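Local coordinates for probable alginate O-acetylase AlgJ (Pseudomonas putida, PDB 4O8V), which probably adds acetyl groups to the O-2 and O-3 positions of mannuronate residues in alginate, working with AlgI and AlgF in an inner-membrane complex, at residues K255-D260 / P290-Q295. Numbering follows the deposited sequence.
Sequences KYLQSD and PQWIAQ
Tyr256 O is gripped twice by Ser259, by its backbone N at 3.0 Å and by its OG at 2.7 Å, in the turn that presents the neighbouring Leu257 and Gln258 to Trp292. This turn joins helices 250-257 and 260-264 of the SGNH hydrolase-like domain; Ser259 is the N-cap of the second, its OG also bonded to Phe262 N. The OG bond reaches a lone pair of the carbonyl in its plane, at a C=O...O angle of 135°. From helix 290-297, near the C-terminal end of the modelled chain, Trp292 sends its indole across to Leu257 and Gln258, CG being anti to the backbone N (chi1 -173°). Gln258 lies extended over one ring face: its CG makes a CH-pi contact 4.1 Å from the six-membered ring centroid, and NE2 sits 3.2 Å from Trp292 CE3, the amide tilted 29° from the ring plane. Were Trp292 replaced by an alanine, the Gln258 side chain would probably lose its aromatic support and a gap would open beside Leu257. Leu257, which also packs on Val45, Thr48 and Leu49 of helix 31-51, meets the indole at its edge, CB lying 4.0 Å and CD1 4.1 Å from Trp292 CZ2.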
ATOM      1  N   LYS A 255     -11.646  -6.158  -8.933  0.52 27.94           N
ATOM      2  CA  LYS A 255     -12.792  -6.762  -8.263  0.52 29.89           C
ATOM      3  C   LYS A 255     -13.749  -5.690  -7.762  0.52 30.28           C
ATOM      4  O   LYS A 255     -14.964  -5.780  -7.958  0.52 30.91           O
ATOM      5  CB  LYS A 255     -12.332  -7.649  -7.105  0.52 31.55           C
ATOM      6  CG  LYS A 255     -13.457  -8.257  -6.288  0.52 33.22           C
ATOM      7  CD  LYS A 255     -12.919  -9.378  -5.413  0.52 35.53           C
ATOM      8  CE  LYS A 255     -13.840  -9.679  -4.250  0.52 36.96           C
ATOM      9  NZ  LYS A 255     -13.243 -10.731  -3.376  0.52 38.93           N
ATOM     10  N   TYR A 256     -13.192  -4.666  -7.125  1.00 27.49           N
ATOM     11  CA  TYR A 256     -14.003  -3.556  -6.619  1.00 29.10           C
ATOM     12  C   TYR A 256     -14.816  -2.866  -7.728  1.00 30.38           C
ATOM     13  O   TYR A 256     -16.008  -2.583  -7.557  1.00 31.05           O
ATOM     14  CB  TYR A 256     -13.114  -2.517  -5.914  1.00 29.38           C
ATOM     15  CG  TYR A 256     -13.924  -1.347  -5.412  1.00 29.42           C
ATOM     16  CD1 TYR A 256     -14.893  -1.521  -4.443  1.00 29.73           C
ATOM     17  CD2 TYR A 256     -13.725  -0.074  -5.922  1.00 28.97           C
ATOM     18  CE1 TYR A 256     -15.641  -0.451  -3.989  1.00 31.46           C
ATOM     19  CE2 TYR A 256     -14.469   0.995  -5.486  1.00 28.61           C
ATOM     20  CZ  TYR A 256     -15.413   0.810  -4.525  1.00 29.69           C
ATOM     21  OH  TYR A 256     -16.140   1.895  -4.090  1.00 32.40           O
ATOM     22  N   LEU A 257     -14.180  -2.599  -8.860  1.00 28.44           N
ATOM     23  CA  LEU A 257     -14.878  -1.930  -9.962  1.00 30.63           C
ATOM     24  C   LEU A 257     -16.039  -2.755 -10.498  1.00 31.90           C
ATOM     25  O   LEU A 257     -16.992  -2.202 -11.024  1.00 34.50           O
ATOM     26  CB  LEU A 257     -13.916  -1.627 -11.112  1.00 26.98           C
ATOM     27  CG  LEU A 257     -12.793  -0.638 -10.775  1.00 31.34           C
ATOM     28  CD1 LEU A 257     -11.837  -0.524 -11.946  1.00 31.90           C
ATOM     29  CD2 LEU A 257     -13.386   0.721 -10.433  1.00 30.82           C
ATOM     30  N   GLN A 258     -15.951  -4.078 -10.377  1.00 31.41           N
ATOM     31  CA  GLN A 258     -17.027  -4.954 -10.854  1.00 36.42           C
ATOM     32  C   GLN A 258     -18.090  -5.216  -9.787  1.00 36.62           C
ATOM     33  O   GLN A 258     -19.086  -5.896 -10.053  1.00 39.25           O
ATOM     34  CB  GLN A 258     -16.442  -6.285 -11.342  1.00 38.25           C
ATOM     35  CG  GLN A 258     -15.509  -6.146 -12.533  1.00 38.58           C
ATOM     36  CD  GLN A 258     -15.179  -7.491 -13.179  1.00 49.43           C
ATOM     37  OE1 GLN A 258     -15.105  -8.524 -12.505  1.00 51.95           O
ATOM     38  NE2 GLN A 258     -14.976  -7.480 -14.493  1.00 52.51           N
ATOM     39  N   SER A 259     -17.882  -4.675  -8.585  1.00 33.24           N
ATOM     40  CA  SER A 259     -18.744  -4.998  -7.449  1.00 34.05           C
ATOM     41  C   SER A 259     -20.053  -4.203  -7.421  1.00 38.54           C
ATOM     42  O   SER A 259     -20.134  -3.070  -7.909  1.00 35.86           O
ATOM     43  CB  SER A 259     -18.004  -4.762  -6.129  1.00 35.61           C
ATOM     44  OG  SER A 259     -17.903  -3.371  -5.848  1.00 34.37           O
ATOM     45  N   ASP A 260     -21.069  -4.807  -6.820  1.00 43.60           N
ATOM     46  CA  ASP A 260     -22.326  -4.122  -6.567  1.00 47.66           C
ATOM     47  C   ASP A 260     -22.115  -2.874  -5.708  1.00 49.43           C
ATOM     48  O   ASP A 260     -22.785  -1.861  -5.917  1.00 54.00           O
ATOM     49  CB  ASP A 260     -23.320  -5.072  -5.900  1.00 55.79           C
ATOM     50  CG  ASP A 260     -23.961  -6.032  -6.888  1.00 61.48           C
ATOM     51  OD1 ASP A 260     -23.438  -6.183  -8.011  1.00 61.40           O
ATOM     52  OD2 ASP A 260     -24.995  -6.635  -6.542  1.00 67.99           O
ATOM     53  N   PRO A 290     -11.416 -10.155 -21.646  1.00 37.55           N
ATOM     54  CA  PRO A 290     -10.460  -9.309 -22.371  1.00 37.61           C
ATOM     55  C   PRO A 290     -11.071  -7.998 -22.889  1.00 35.79           C
ATOM     56  O   PRO A 290     -10.374  -6.986 -22.975  1.00 35.31           O
ATOM     57  CB  PRO A 290     -10.011 -10.203 -23.530  1.00 39.38           C
ATOM     58  CG  PRO A 290     -11.096 -11.238 -23.662  1.00 43.81           C
ATOM     59  CD  PRO A 290     -11.535 -11.489 -22.262  1.00 39.23           C
ATOM     60  N   GLN A 291     -12.362  -8.010 -23.199  1.00 36.11           N
ATOM     61  CA  GLN A 291     -13.021  -6.797 -23.653  1.00 38.33           C
ATOM     62  C   GLN A 291     -12.967  -5.715 -22.587  1.00 39.85           C
ATOM     63  O   GLN A 291     -12.810  -4.529 -22.895  1.00 40.92           O
ATOM     64  CB  GLN A 291     -14.471  -7.084 -24.040  1.00 41.82           C
ATOM     65  CG  GLN A 291     -14.601  -7.789 -25.331  1.00 50.48           C
ATOM     66  CD  GLN A 291     -15.930  -7.519 -25.988  1.00 58.97           C
ATOM     67  OE1 GLN A 291     -16.847  -6.983 -25.367  1.00 61.50           O
ATOM     68  NE2 GLN A 291     -16.036  -7.870 -27.255  1.00 63.42           N
ATOM     69  N   TRP A 292     -13.087  -6.120 -21.328  1.00 36.48           N
ATOM     70  CA  TRP A 292     -13.054  -5.154 -20.249  1.00 36.86           C
ATOM     71  C   TRP A 292     -11.639  -4.659 -20.007  1.00 35.71           C
ATOM     72  O   TRP A 292     -11.415  -3.470 -19.759  1.00 34.70           O
ATOM     73  CB  TRP A 292     -13.628  -5.745 -18.974  1.00 36.60           C
ATOM     74  CG  TRP A 292     -13.734  -4.696 -17.922  1.00 42.85           C
ATOM     75  CD1 TRP A 292     -14.301  -3.453 -18.051  1.00 48.18           C
ATOM     76  CD2 TRP A 292     -13.253  -4.780 -16.587  1.00 39.10           C
ATOM     77  NE1 TRP A 292     -14.195  -2.762 -16.869  1.00 46.64           N
ATOM     78  CE2 TRP A 292     -13.559  -3.556 -15.952  1.00 39.88           C
ATOM     79  CE3 TRP A 292     -12.587  -5.769 -15.864  1.00 41.23           C
ATOM     80  CZ2 TRP A 292     -13.228  -3.304 -14.624  1.00 38.26           C
ATOM     81  CZ3 TRP A 292     -12.260  -5.516 -14.552  1.00 40.57           C
ATOM     82  CH2 TRP A 292     -12.583  -4.294 -13.943  1.00 38.83           C
ATOM     83  N   ILE A 293     -10.670  -5.566 -20.109  1.00 33.37           N
ATOM     84  CA  ILE A 293      -9.282  -5.177 -19.973  1.00 33.59           C
ATOM     85  C   ILE A 293      -8.960  -4.142 -21.047  1.00 31.99           C
ATOM     86  O   ILE A 293      -8.313  -3.135 -20.757  1.00 35.49           O
ATOM     87  CB  ILE A 293      -8.338  -6.399 -20.076  1.00 32.06           C
ATOM     88  CG1 ILE A 293      -8.541  -7.297 -18.850  1.00 30.09           C
ATOM     89  CG2 ILE A 293      -6.875  -5.943 -20.207  1.00 31.84           C
ATOM     90  CD1 ILE A 293      -7.804  -8.628 -18.925  1.00 38.70           C
ATOM     91  N   ALA A 294      -9.450  -4.378 -22.264  1.00 31.27           N
ATOM     92  CA  ALA A 294      -9.215  -3.493 -23.393  1.00 35.13           C
ATOM     93  C   ALA A 294      -9.768  -2.096 -23.127  1.00 40.35           C
ATOM     94  O   ALA A 294      -9.137  -1.096 -23.471  1.00 41.78           O
ATOM     95  CB  ALA A 294      -9.844  -4.062 -24.669  1.00 37.68           C
ATOM     96  N   GLN A 295     -10.956  -2.044 -22.533  1.00 34.74           N
ATOM     97  CA  GLN A 295     -11.614  -0.773 -22.229  1.00 42.77           C
ATOM     98  C   GLN A 295     -10.779   0.069 -21.274  1.00 40.23           C
ATOM     99  O   GLN A 295     -10.625   1.281 -21.457  1.00 39.05           O
ATOM    100  CB  GLN A 295     -12.995  -1.020 -21.623  1.00 47.70           C
ATOM    101  CG  GLN A 295     -14.012  -1.523 -22.604  1.00 59.19           C
ATOM    102  CD  GLN A 295     -15.417  -1.398 -22.069  1.00 67.07           C
ATOM    103  OE1 GLN A 295     -15.624  -0.943 -20.939  1.00 69.56           O
ATOM    104  NE2 GLN A 295     -16.396  -1.793 -22.878  1.00 70.67           N
TER